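PDB 4R1H: Lmo0741 protein from Listeria monocytogenes, which probably binds DNA through a winged helix-turn-helix domain and regulates transcription, as other GntR-family repressors and activators do. Local coordinates for residues Q15-H18 and Y19-E23; T50-Q53 and R54-E58; K79-I82 and E83-E86; A90-L93 and T94-F97; N107-K110 and I111-W114. All coordinates share one frame; numbering follows the deposited sequence.

Contact 1: residues Q15-H18 and Y19-E23; sequences QIVH and YIHTE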
loop_
_atom_site.group_PDB
_atom_site.type_symbol
_atom_site.label_atom_id
_atom_site.label_comp_id
_atom_site.label_asym_id
_atom_site.label_seq_id
_atom_site.Cartn_x
_atom_site.Cartn_y
_atom_site.Cartn_z
ATOM N N GLN A 15 10.205 -9.427 0.855
ATOM C CA GLN A 15 9.127 -9.704 1.781
ATOM C C GLN A 15 9.594 -10.372 3.077
ATOM O O GLN A 15 9.044 -10.110 4.184
ATOM C CB GLN A 15 8.039 -10.546 1.145
ATOM C CG GLN A 15 7.378 -9.786 0.027
ATOM C CD GLN A 15 6.342 -10.614 -0.680
ATOM O OE1 GLN A 15 5.279 -10.863 -0.115
ATOM N NE2 GLN A 15 6.630 -11.035 -1.934
ATOM N N ILE A 16 10.604 -11.206 2.945
ATOM C CA ILE A 16 11.219 -11.833 4.083
ATOM C C ILE A 16 11.975 -10.781 4.872
ATOM O O ILE A 16 11.961 -10.823 6.109
ATOM C CB ILE A 16 12.176 -12.989 3.714
ATOM C CG1 ILE A 16 11.499 -14.077 2.835
ATOM C CG2 ILE A 16 12.772 -13.626 4.979
ATOM C CD1 ILE A 16 10.613 -15.071 3.557
ATOM N N VAL A 17 12.698 -9.884 4.187
ATOM C CA VAL A 17 13.321 -8.790 4.911
ATOM C C VAL A 17 12.259 -8.049 5.748
ATOM O O VAL A 17 12.493 -7.746 6.929
ATOM C CB VAL A 17 14.046 -7.857 3.973
ATOM C CG1 VAL A 17 14.520 -6.617 4.665
ATOM C CG2 VAL A 17 15.259 -8.607 3.402
ATOM N N HIS A 18 11.103 -7.787 5.148
ATOM C CA HIS A 18 10.054 -7.005 5.886
ATOM C C HIS A 18 9.498 -7.772 7.055
ATOM O O HIS A 18 9.287 -7.175 8.114
ATOM C CB HIS A 18 8.880 -6.599 4.983
ATOM C CG HIS A 18 7.916 -5.698 5.680
ATOM N ND1 HIS A 18 8.245 -4.400 6.000
ATOM C CD2 HIS A 18 6.655 -5.899 6.134
ATOM C CE1 HIS A 18 7.211 -3.826 6.607
ATOM N NE2 HIS A 18 6.237 -4.715 6.687
ATOM N N TYR A 19 9.305 -9.075 6.907
ATOM C CA TYR A 19 8.867 -9.940 7.967
ATOM C C TYR A 19 9.822 -9.900 9.150
ATOM O O TYR A 19 9.400 -9.715 10.275
ATOM C CB TYR A 19 8.753 -11.369 7.452
ATOM C CG TYR A 19 8.544 -12.398 8.522
ATOM C CD1 TYR A 19 7.248 -12.732 8.960
ATOM C CD2 TYR A 19 9.626 -13.055 9.108
ATOM C CE1 TYR A 19 7.065 -13.671 9.946
ATOM C CE2 TYR A 19 9.450 -13.990 10.113
ATOM C CZ TYR A 19 8.161 -14.295 10.524
ATOM O OH TYR A 19 8.000 -15.256 11.514
ATOM N N ILE A 20 11.121 -10.005 8.878
ATOM C CA ILE A 20 12.150 -9.914 9.933
ATOM C C ILE A 20 12.156 -8.538 10.566
ATOM O O ILE A 20 12.238 -8.424 11.790
ATOM C CB ILE A 20 13.541 -10.276 9.386
ATOM C CG1 ILE A 20 13.517 -11.771 9.034
ATOM C CG2 ILE A 20 14.633 -9.883 10.355
ATOM C CD1 ILE A 20 14.559 -12.204 8.036
ATOM N N HIS A 21 12.096 -7.481 9.741
ATOM C CA HIS A 21 12.048 -6.137 10.241
ATOM C C HIS A 21 10.897 -6.023 11.220
ATOM O O HIS A 21 11.020 -5.367 12.288
ATOM C CB HIS A 21 11.807 -5.104 9.135
ATOM C CG HIS A 21 13.006 -4.799 8.306
ATOM N ND1 HIS A 21 12.919 -4.068 7.143
ATOM C CD2 HIS A 21 14.322 -5.075 8.485
ATOM C CE1 HIS A 21 14.134 -3.883 6.638
ATOM N NE2 HIS A 21 14.996 -4.513 7.427
ATOM N N THR A 22 9.725 -6.579 10.855
ATOM C CA THR A 22 8.554 -6.564 11.763
ATOM C C THR A 22 8.807 -7.204 13.133
ATOM O O THR A 22 8.444 -6.641 14.207
ATOM C CB THR A 22 7.337 -7.193 11.006
ATOM O OG1 THR A 22 7.054 -6.255 9.918
ATOM C CG2 THR A 22 6.193 -7.296 11.836
ATOM N N GLU A 23 9.396 -8.387 13.121
ATOM C CA GLU A 23 9.799 -9.083 14.372
ATOM C C GLU A 23 10.786 -8.279 15.210
ATOM O O GLU A 23 10.656 -8.269 16.403
ATOM C CB GLU A 23 10.380 -10.459 14.094
ATOM C CG GLU A 23 9.409 -11.376 13.369
ATOM C CD GLU A 23 8.185 -11.729 14.204
ATOM O OE1 GLU A 23 8.211 -12.796 14.844
ATOM O OE2 GLU A 23 7.191 -10.964 14.228
HETATM O O HOH W 1 10.756 -3.368 5.649
#
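Tyr19 meets the preceding turn of helix 12-25 through its backbone: its N donates to Gln15 O at 2.9 Å, while its CB lies against the carbonyl oxygens of Gln15 and Ile16. One residue on, Ile20 N bonds Ile16 O, and in the conformers described the two isoleucine side chains touch where Ile20 CD1 comes within 3.8 Å of Ile16 CG2. Branched aliphatic side chains suit these buried positions, one turn apart on the same flank.

His21 packs beside Val17, both side chains leaving the helix in much the same direction. Val17 CG1, anti to its backbone N (chi1 171°), sits over the face of the His21 ring, 3.7 Å from the centroid, in a CH-pi contact. At the ring's edge a water lies in plane, 2.7 Å from His21 ND1 and equally close to His18 ND1, so it joins the two imidazoles. Thr22 then closes the turn with two bonds to His18 O, OG1 at 3.0 Å and N at 2.8 Å, which arrive from opposite faces of the carbonyl plane. The same OG1 stands over a face of the His18 ring, 3.7 Å from NE2.

The isoleucines face helix 38-45, Val17 and Ile20 also reach helix 49-61, and His18 and His21 lean on Ile89 of helix 79-103.

Contact 2: residues T50-Q53 and R54-E58; sequences TTIQ and RAYAE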
loop_
_atom_site.group_PDB
_atom_site.type_symbol
_atom_site.label_atom_id
_atom_site.label_comp_id
_atom_site.label_asym_id
_atom_site.label_seq_id
_atom_site.Cartn_x
_atom_site.Cartn_y
_atom_site.Cartn_z
ATOM N N THR A 50 17.623 -20.170 -0.289
ATOM C CA THR A 50 18.454 -19.186 -0.974
ATOM C C THR A 50 17.807 -17.838 -0.846
ATOM O O THR A 50 18.463 -16.802 -0.988
ATOM C CB THR A 50 18.664 -19.515 -2.503
ATOM O OG1 THR A 50 17.407 -19.556 -3.170
ATOM C CG2 THR A 50 19.313 -20.795 -2.694
ATOM N N THR A 51 16.483 -17.790 -0.633
ATOM C CA THR A 51 15.791 -16.561 -0.447
ATOM C C THR A 51 16.077 -15.993 0.956
ATOM O O THR A 51 16.205 -14.776 1.187
ATOM C CB THR A 51 14.262 -16.669 -0.702
ATOM O OG1 THR A 51 13.595 -17.243 0.412
ATOM C CG2 THR A 51 13.955 -17.477 -1.970
ATOM N N ILE A 52 16.162 -16.881 1.896
ATOM C CA ILE A 52 16.503 -16.459 3.257
ATOM C C ILE A 52 17.966 -15.936 3.270
ATOM O O ILE A 52 18.291 -14.956 3.895
ATOM C CB ILE A 52 16.446 -17.619 4.232
ATOM C CG1 ILE A 52 15.057 -18.278 4.234
ATOM C CG2 ILE A 52 16.865 -17.145 5.617
ATOM C CD1 ILE A 52 13.966 -17.407 4.719
ATOM N N GLN A 53 18.858 -16.659 2.593
ATOM C CA GLN A 53 20.237 -16.252 2.517
ATOM C C GLN A 53 20.290 -14.866 1.985
ATOM O O GLN A 53 21.078 -14.058 2.494
ATOM C CB GLN A 53 21.035 -17.134 1.529
ATOM C CG GLN A 53 21.520 -18.415 2.110
ATOM C CD GLN A 53 22.154 -19.323 1.065
ATOM O OE1 GLN A 53 22.018 -19.111 -0.118
ATOM N NE2 GLN A 53 22.819 -20.361 1.520
ATOM N N ARG A 54 19.486 -14.559 0.947
ATOM C CA ARG A 54 19.582 -13.225 0.340
ATOM C C ARG A 54 19.052 -12.182 1.325
ATOM O O ARG A 54 19.652 -11.074 1.456
ATOM C CB ARG A 54 18.841 -13.043 -1.002
ATOM C CG ARG A 54 19.292 -11.733 -1.634
ATOM C CD ARG A 54 18.794 -11.444 -2.981
ATOM N NE ARG A 54 19.402 -10.223 -3.553
ATOM C CZ ARG A 54 19.331 -9.891 -4.861
ATOM N NH1 ARG A 54 18.634 -10.615 -5.761
ATOM N NH2 ARG A 54 19.942 -8.793 -5.294
ATOM N N ALA A 55 17.970 -12.531 2.012
ATOM C CA ALA A 55 17.360 -11.608 3.006
ATOM C C ALA A 55 18.358 -11.331 4.174
ATOM O O ALA A 55 18.581 -10.169 4.548
ATOM C CB ALA A 55 16.089 -12.210 3.575
ATOM N N TYR A 56 18.978 -12.398 4.685
ATOM C CA TYR A 56 20.011 -12.263 5.719
ATOM C C TYR A 56 21.189 -11.420 5.224
ATOM O O TYR A 56 21.678 -10.558 5.947
ATOM C CB TYR A 56 20.432 -13.620 6.230
ATOM C CG TYR A 56 19.511 -14.248 7.239
ATOM C CD1 TYR A 56 18.304 -13.657 7.600
ATOM C CD2 TYR A 56 19.887 -15.417 7.915
ATOM C CE1 TYR A 56 17.522 -14.210 8.619
ATOM C CE2 TYR A 56 19.129 -15.973 8.925
ATOM C CZ TYR A 56 17.933 -15.365 9.293
ATOM O OH TYR A 56 17.178 -15.953 10.291
ATOM N N ALA A 57 21.633 -11.600 3.972
ATOM C CA ALA A 57 22.655 -10.721 3.413
ATOM C C ALA A 57 22.320 -9.262 3.402
ATOM O O ALA A 57 23.138 -8.431 3.786
ATOM C CB ALA A 57 23.049 -11.151 1.991
ATOM N N GLU A 58 21.096 -8.924 3.013
ATOM C CA GLU A 58 20.673 -7.575 2.983
ATOM C C GLU A 58 20.619 -7.014 4.423
ATOM O O GLU A 58 21.083 -5.899 4.672
ATOM C CB GLU A 58 19.311 -7.424 2.304
ATOM C CG GLU A 58 18.837 -5.976 2.331
ATOM C CD GLU A 58 17.640 -5.711 1.466
ATOM O OE1 GLU A 58 17.750 -6.076 0.267
ATOM O OE2 GLU A 58 16.696 -5.077 1.993
#
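Ile52 and Tyr56 form an aliphatic-aromatic contact one turn apart within helix 49-61, the last helix of the helix-turn-helix and, by comparison with GntR relatives, probably the recognition helix. The pair marks its inward side. The two side chains leave the helix along the same direction, one beside the other, and Ile52 CG2 stands 4.0 Å from the centroid of the Tyr56 ring, only 2° off the normal. This is a CH-pi contact centred on the face: with Ile52 CG2 anti to the backbone N, the methyl is placed over the ring. Tyr56 CG takes the other course, anti to its carbonyl carbon (chi1 -80°), and this brings the ring under that methyl.

The backbone between them is held by a nearly straight bond from Tyr56 N to Ile52 O, 2.8 Å long. Ala57 N bonds Gln53 O in the next step, at 2.9 Å. Ala55 N bonds Thr51 O at 3.0 Å, and the small Ala55 CB fits where this helix meets Val17 of helix 12-25. On the outer side the Arg54 side chain runs extended from CG to NE and makes a cation-pi contact with Tyr13.

Tyrosine suits its place because it offers a flat face to Ile52, touches Leu41, and carries a hydroxyl that is hydrogen-bonded to Leu36 O. The chemistry thus divides the helix: apolar groups fix it against helices 12-25 and 38-45, while Thr50, Gln53, Arg54 and Ala57 are exposed, consistent with a surface that could face DNA.

Contact 3: residues K79-I82 and E83-E86; sequences KRRI and EQLE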
loop_
_atom_site.group_PDB
_atom_site.type_symbol
_atom_site.label_atom_id
_atom_site.label_comp_id
_atom_site.label_asym_id
_atom_site.label_seq_id
_atom_site.Cartn_x
_atom_site.Cartn_y
_atom_site.Cartn_z
ATOM N N LYS A 79 20.639 0.087 19.974
ATOM C CA LYS A 79 19.223 0.487 20.054
ATOM C C LYS A 79 18.869 1.588 19.079
ATOM O O LYS A 79 17.749 1.597 18.545
ATOM C CB LYS A 79 18.836 0.944 21.451
ATOM C CG LYS A 79 19.114 -0.030 22.594
ATOM C CD LYS A 79 18.196 -1.247 22.695
ATOM C CE LYS A 79 18.091 -1.689 24.164
ATOM N NZ LYS A 79 17.347 -2.976 24.261
ATOM N N ARG A 80 19.769 2.540 18.848
ATOM C CA ARG A 80 19.469 3.599 17.919
ATOM C C ARG A 80 19.276 3.020 16.530
ATOM O O ARG A 80 18.413 3.546 15.774
ATOM C CB ARG A 80 20.581 4.655 17.884
ATOM C CG ARG A 80 20.751 5.484 19.157
ATOM C CD ARG A 80 20.042 6.819 19.000
ATOM N NE ARG A 80 20.115 7.554 20.239
ATOM C CZ ARG A 80 21.084 8.410 20.562
ATOM N NH1 ARG A 80 22.073 8.690 19.711
ATOM N NH2 ARG A 80 21.062 9.003 21.751
ATOM N N ARG A 81 20.027 1.961 16.158
ATOM C CA ARG A 81 19.859 1.397 14.818
ATOM C C ARG A 81 18.454 0.825 14.613
ATOM O O ARG A 81 17.861 0.888 13.521
ATOM C CB ARG A 81 20.866 0.285 14.473
ATOM C CG ARG A 81 20.682 -0.309 13.105
ATOM C CD ARG A 81 21.073 0.705 12.077
ATOM N NE ARG A 81 20.900 0.223 10.710
ATOM C CZ ARG A 81 19.766 0.351 10.006
ATOM N NH1 ARG A 81 18.656 0.851 10.583
ATOM N NH2 ARG A 81 19.689 -0.085 8.760
ATOM N N ILE A 82 17.944 0.203 15.652
ATOM C CA ILE A 82 16.639 -0.408 15.601
ATOM C C ILE A 82 15.535 0.699 15.617
ATOM O O ILE A 82 14.505 0.549 14.885
ATOM C CB ILE A 82 16.412 -1.325 16.790
ATOM C CG1 ILE A 82 17.362 -2.563 16.652
ATOM C CG2 ILE A 82 14.956 -1.794 16.834
ATOM C CD1 ILE A 82 17.388 -3.457 17.876
ATOM N N GLU A 83 15.774 1.749 16.394
ATOM C CA GLU A 83 14.895 2.956 16.307
ATOM C C GLU A 83 14.855 3.527 14.886
ATOM O O GLU A 83 13.787 3.930 14.361
ATOM C CB GLU A 83 15.291 4.013 17.291
ATOM C CG GLU A 83 14.963 3.610 18.723
ATOM C CD GLU A 83 15.756 4.390 19.761
ATOM O OE1 GLU A 83 15.889 3.864 20.894
ATOM O OE2 GLU A 83 16.244 5.508 19.443
ATOM N N GLN A 84 16.021 3.584 14.240
ATOM C CA GLN A 84 16.099 4.158 12.888
ATOM C C GLN A 84 15.363 3.248 11.896
ATOM O O GLN A 84 14.694 3.756 10.947
ATOM C CB GLN A 84 17.576 4.448 12.473
ATOM C CG GLN A 84 17.766 5.088 11.092
ATOM C CD GLN A 84 17.385 6.576 11.007
ATOM O OE1 GLN A 84 17.809 7.413 11.837
ATOM N NE2 GLN A 84 16.591 6.926 9.977
ATOM N N LEU A 85 15.444 1.919 12.088
ATOM C CA LEU A 85 14.704 0.986 11.243
ATOM C C LEU A 85 13.145 1.252 11.362
ATOM O O LEU A 85 12.441 1.381 10.331
ATOM C CB LEU A 85 14.965 -0.424 11.667
ATOM C CG LEU A 85 14.182 -1.535 10.970
ATOM C CD1 LEU A 85 14.432 -1.582 9.478
ATOM C CD2 LEU A 85 14.430 -2.919 11.555
ATOM N N GLU A 86 12.657 1.294 12.576
ATOM C CA GLU A 86 11.225 1.648 12.794
ATOM C C GLU A 86 10.868 2.966 12.108
ATOM O O GLU A 86 9.853 3.052 11.350
ATOM C CB GLU A 86 10.905 1.737 14.264
ATOM C CG GLU A 86 9.407 2.026 14.503
ATOM C CD GLU A 86 9.063 2.184 15.976
ATOM O OE1 GLU A 86 9.800 1.607 16.855
ATOM O OE2 GLU A 86 8.140 2.873 16.361
HETATM O O HOH W 2 11.943 0.180 17.067
#
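Glu83 and Lys79 begin the backbone bonding of this first stretch of helix 79-103, with Glu83 N donating to Lys79 O at 2.9 Å. Gln84 N to Arg80 O, Leu85 N to Arg81 O and Glu86 N to Ile82 O continue the i to i+4 pattern; the last of these, 3.0 Å long, is almost straight at 176°. Just ahead of the first turn, the Asp78 side chain accepts from Arg81 N.

Charge plays a looser part. Arg80 NE stays 4.5 Å from Glu83 OE2, too far for a salt bridge, with the guanidinium and carboxylate planes 48° apart. Any attraction is probably weak at this exposed site, where charged side chains are at home. The Arg81 chain bends at chi2 (70°), leaving Leu85 N in plane at the edge of its guanidinium without a bond between them; the group is held instead by Thr62 O, which accepts from NH2.

Water supplies a further link: it donates to Glu86 OE1 at 2.6 Å and, weakly, to Ile82 O at 3.4 Å, tying a carboxylate to the backbone one turn earlier.

Apolar side chains suit the side packed on helix 12-25, Ile82 against Ile24 and Leu85 against His21 and Val25. The arrangement is that of an amphipathic helix following the wing strands 65-68 and 72-75 and packing against the first helix of the winged helix-turn-helix domain.

Contact 4: residues A90-L93 and T94-F97; sequences AKQL and TENF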
loop_
_atom_site.group_PDB
_atom_site.type_symbol
_atom_site.label_atom_id
_atom_site.label_comp_id
_atom_site.label_asym_id
_atom_site.label_seq_id
_atom_site.Cartn_x
_atom_site.Cartn_y
_atom_site.Cartn_z
ATOM N N ALA A 90 8.093 3.279 9.097
ATOM C CA ALA A 90 6.886 4.087 9.420
ATOM C C ALA A 90 6.825 5.312 8.491
ATOM O O ALA A 90 5.731 5.689 8.012
ATOM C CB ALA A 90 6.872 4.535 10.848
ATOM N N LYS A 91 7.953 5.968 8.259
ATOM C CA LYS A 91 7.968 7.137 7.363
ATOM C C LYS A 91 7.477 6.809 5.983
ATOM O O LYS A 91 6.628 7.549 5.392
ATOM C CB LYS A 91 9.371 7.745 7.310
ATOM C CG LYS A 91 9.443 8.997 6.474
ATOM C CD LYS A 91 10.908 9.475 6.498
ATOM C CE LYS A 91 11.059 10.817 5.826
ATOM N NZ LYS A 91 11.842 10.659 4.560
ATOM N N GLN A 92 7.959 5.692 5.420
ATOM C CA GLN A 92 7.548 5.294 4.105
ATOM C C GLN A 92 6.056 4.924 4.035
ATOM O O GLN A 92 5.352 5.309 3.081
ATOM C CB GLN A 92 8.398 4.161 3.573
ATOM C CG GLN A 92 8.102 3.857 2.109
ATOM C CD GLN A 92 8.595 4.926 1.157
ATOM O OE1 GLN A 92 9.804 5.059 0.913
ATOM N NE2 GLN A 92 7.659 5.673 0.565
ATOM N N LEU A 93 5.581 4.206 5.017
ATOM C CA LEU A 93 4.191 3.888 5.071
ATOM C C LEU A 93 3.320 5.135 5.139
ATOM O O LEU A 93 2.296 5.229 4.420
ATOM C CB LEU A 93 3.849 3.003 6.251
ATOM C CG LEU A 93 4.313 1.536 6.225
ATOM C CD1 LEU A 93 4.188 0.868 7.587
ATOM C CD2 LEU A 93 3.540 0.790 5.188
ATOM N N THR A 94 3.701 6.065 5.962
ATOM C CA THR A 94 2.963 7.311 6.176
ATOM C C THR A 94 3.034 8.192 4.898
ATOM O O THR A 94 1.957 8.696 4.462
ATOM C CB THR A 94 3.456 8.035 7.381
ATOM O OG1 THR A 94 3.397 7.170 8.514
ATOM C CG2 THR A 94 2.597 9.210 7.685
ATOM N N GLU A 95 4.203 8.354 4.297
ATOM C CA GLU A 95 4.320 9.154 3.066
ATOM C C GLU A 95 3.424 8.549 1.975
ATOM O O GLU A 95 2.707 9.302 1.257
ATOM C CB GLU A 95 5.762 9.205 2.562
ATOM C CG GLU A 95 6.663 10.082 3.380
ATOM C CD GLU A 95 8.140 9.882 3.014
ATOM O OE1 GLU A 95 8.513 8.858 2.372
ATOM O OE2 GLU A 95 8.877 10.781 3.409
ATOM N N ASN A 96 3.446 7.224 1.824
ATOM C CA ASN A 96 2.642 6.593 0.794
ATOM C C ASN A 96 1.121 6.808 1.032
ATOM O O ASN A 96 0.386 7.054 0.063
ATOM C CB ASN A 96 2.934 5.135 0.681
ATOM C CG ASN A 96 4.327 4.869 0.073
ATOM O OD1 ASN A 96 4.987 5.762 -0.446
ATOM N ND2 ASN A 96 4.731 3.659 0.148
ATOM N N PHE A 97 0.702 6.650 2.269
ATOM C CA PHE A 97 -0.685 6.850 2.664
ATOM C C PHE A 97 -1.131 8.300 2.392
ATOM O O PHE A 97 -2.168 8.522 1.762
ATOM C CB PHE A 97 -0.845 6.487 4.128
ATOM C CG PHE A 97 -2.207 6.787 4.720
ATOM C CD1 PHE A 97 -3.336 6.182 4.218
ATOM C CD2 PHE A 97 -2.341 7.658 5.763
ATOM C CE1 PHE A 97 -4.552 6.452 4.781
ATOM C CE2 PHE A 97 -3.582 7.982 6.321
ATOM C CZ PHE A 97 -4.704 7.386 5.789
HETATM O O HOH W 3 10.778 7.304 2.968
#
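Lys91 and Glu95 reach across one turn of helix 79-103 with their side chains at a slant to each other. Lys91 runs extended until it bends at chi4, which turns NZ to Glu95 OE2 at 3.2 Å in a salt bridge whose hydrogen bond is weak. A long flexible chain suits this reach: its methylenes pass beside the same carboxylate, Lys91 CG lying 3.6 Å from Glu95 OE2.

Gln92, in the conformer described, stands at about a right angle to Glu95, amide and carboxylate planes 70° apart, and a water joins them by donating to Glu95 OE1 at 2.8 Å and weakly to Gln92 OE1. Toward Asn96 the amide planes are closer to parallel, 35° apart. In the same conformer a bend at chi2 (71°) brings Gln92 NE2 to Asn96 OD1 at 2.9 Å, though the bond is weak.

Thr94 is buried, and its OG1 and N both donate to Ala90 O, at 2.8 and 2.9 Å, from opposite faces of the carbonyl plane. Small Ala90 packs on Trp114 of the second subunit, and Phe97 stacks with Phe97 of that subunit.

The Lys91-Glu95 and Gln92-Asn96 bonds are thus weak links along the helix surface, although Glu95 also borders Val118 of the second subunit, whereas Thr94 satisfies its hydroxyl within its own helix and can sit as a polar residue in the dimer interface.

Contact 5: residues N107-K110 and I111-W114; sequences NKEK and IIAW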
loop_
_atom_site.group_PDB
_atom_site.type_symbol
_atom_site.label_atom_id
_atom_site.label_comp_id
_atom_site.label_asym_id
_atom_site.label_seq_id
_atom_site.Cartn_x
_atom_site.Cartn_y
_atom_site.Cartn_z
ATOM N N ASN A 107 -7.816 16.517 2.230
ATOM C CA ASN A 107 -6.838 17.354 2.887
ATOM C C ASN A 107 -6.327 16.796 4.185
ATOM O O ASN A 107 -6.838 15.764 4.642
ATOM C CB ASN A 107 -7.325 18.808 3.036
ATOM C CG ASN A 107 -8.427 18.978 4.072
ATOM O OD1 ASN A 107 -8.542 18.165 5.009
ATOM N ND2 ASN A 107 -9.166 20.107 4.011
ATOM N N LYS A 108 -5.238 17.348 4.689
ATOM C CA LYS A 108 -4.573 16.731 5.854
ATOM C C LYS A 108 -5.515 16.592 7.042
ATOM O O LYS A 108 -5.480 15.598 7.759
ATOM C CB LYS A 108 -3.331 17.535 6.267
ATOM C CG LYS A 108 -2.565 17.016 7.462
ATOM C CD LYS A 108 -2.124 15.548 7.283
ATOM C CE LYS A 108 -0.766 15.369 6.639
ATOM N NZ LYS A 108 0.239 15.979 7.430
ATOM N N GLU A 109 -6.315 17.625 7.318
ATOM C CA GLU A 109 -7.241 17.517 8.406
ATOM C C GLU A 109 -8.180 16.364 8.243
ATOM O O GLU A 109 -8.507 15.662 9.239
ATOM C CB GLU A 109 -7.980 18.849 8.628
ATOM C CG GLU A 109 -7.080 19.862 9.293
ATOM C CD GLU A 109 -6.645 19.460 10.704
ATOM O OE1 GLU A 109 -5.414 19.477 11.014
ATOM O OE2 GLU A 109 -7.519 19.061 11.510
ATOM N N LYS A 110 -8.677 16.157 7.045
ATOM C CA LYS A 110 -9.614 15.059 6.835
ATOM C C LYS A 110 -8.927 13.688 6.839
ATOM O O LYS A 110 -9.535 12.685 7.181
ATOM C CB LYS A 110 -10.323 15.247 5.517
ATOM C CG LYS A 110 -11.410 14.230 5.322
ATOM C CD LYS A 110 -12.412 14.676 4.278
ATOM C CE LYS A 110 -13.255 13.511 3.921
ATOM N NZ LYS A 110 -14.075 13.138 5.086
ATOM N N ILE A 111 -7.655 13.646 6.442
ATOM C CA ILE A 111 -6.837 12.412 6.580
ATOM C C ILE A 111 -6.714 12.015 8.051
ATOM O O ILE A 111 -6.921 10.855 8.434
ATOM C CB ILE A 111 -5.428 12.546 5.937
ATOM C CG1 ILE A 111 -5.549 12.770 4.452
ATOM C CG2 ILE A 111 -4.585 11.257 6.195
ATOM C CD1 ILE A 111 -4.264 13.146 3.733
ATOM N N ILE A 112 -6.410 13.002 8.912
ATOM C CA ILE A 112 -6.337 12.790 10.347
ATOM C C ILE A 112 -7.668 12.295 10.871
ATOM O O ILE A 112 -7.680 11.367 11.645
ATOM C CB ILE A 112 -5.860 14.052 11.092
ATOM C CG1 ILE A 112 -4.378 14.327 10.732
ATOM C CG2 ILE A 112 -6.022 13.887 12.580
ATOM C CD1 ILE A 112 -3.941 15.739 11.002
ATOM N N ALA A 113 -8.773 12.890 10.415
ATOM C CA ALA A 113 -10.102 12.463 10.855
ATOM C C ALA A 113 -10.390 11.003 10.474
ATOM O O ALA A 113 -10.952 10.257 11.263
ATOM C CB ALA A 113 -11.196 13.398 10.309
ATOM N N TRP A 114 -9.971 10.604 9.278
ATOM C CA TRP A 114 -10.112 9.193 8.808
ATOM C C TRP A 114 -9.386 8.241 9.710
ATOM O O TRP A 114 -9.904 7.218 10.175
ATOM C CB TRP A 114 -9.643 9.077 7.351
ATOM C CG TRP A 114 -10.748 9.161 6.303
ATOM C CD1 TRP A 114 -11.063 10.173 5.507
ATOM C CD2 TRP A 114 -11.772 8.186 6.136
ATOM N NE1 TRP A 114 -12.198 9.866 4.751
ATOM C CE2 TRP A 114 -12.642 8.652 5.143
ATOM C CE3 TRP A 114 -12.016 6.948 6.738
ATOM C CZ2 TRP A 114 -13.763 7.909 4.743
ATOM C CZ3 TRP A 114 -13.100 6.214 6.326
ATOM C CH2 TRP A 114 -13.961 6.718 5.357
#
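Trp114 lies against the backbone of the preceding turn, its indole CD1 3.4 Å from Lys110 O, and the same oxygen accepts from Trp114 N at 3.0 Å. In the conformer described, the Lys110 chain leaves with CG anti to the backbone N (chi1 -174°), stays extended as far as CE and runs beside the indole. Its end reaches the pyrrole part, Lys110 NZ being 3.8 Å from Trp114 NE1, but both atoms are donors and no bond forms. A large indole suits this buried place, since it can touch Met101 of helix 79-103 and Ala90 of the second subunit as well, with Lys117 forming a cation-pi contact.

The helix 108-117 that carries these residues opens with an N-cap. Asn107 OD1 accepts from Lys110 N at 2.9 Å, and Asn107 O takes Ile111 N at the same length, so one residue answers two amides of the first turn. Asparagine serves well because its short side chain can fold back onto the helix start.

Lys108 and Ile112 cross one turn apart, Lys108 CG 4.0 Å from Ile112 CD1. Bends at chi2, chi3 and chi4 curl this lysine, and its NZ bonds the carbonyl oxygens of Val115 and Val118 of the second subunit. Ile111, buried one position earlier, packs on Phe97 and Met101 of helix 79-103, while Ile112 rests on Lys116 of the second subunit.

Overall arrangement
The five contacts follow in series along the chain, each within one helix. Contacts 1 and 2, with centres 11 Å apart, lie on helices 12-25 and 49-61 of the GntR-family region and touch through Ile20 and Tyr56. Contacts 3 and 4 share helix 79-103, centres 16 Å apart; contact 3 packs on contact 1 through Leu85 and His21, whereas contact 4 touches contact 5 on helix 108-117 through Phe97 and Ile111. Contacts 2 and 5 stand 39 Å apart between centres. The long helix therefore joins the probable DNA-binding domain to a helical part, contacts 4 and 5, that appears to form much of the dimer contact; contacts 1 and 3 touch the second subunit too.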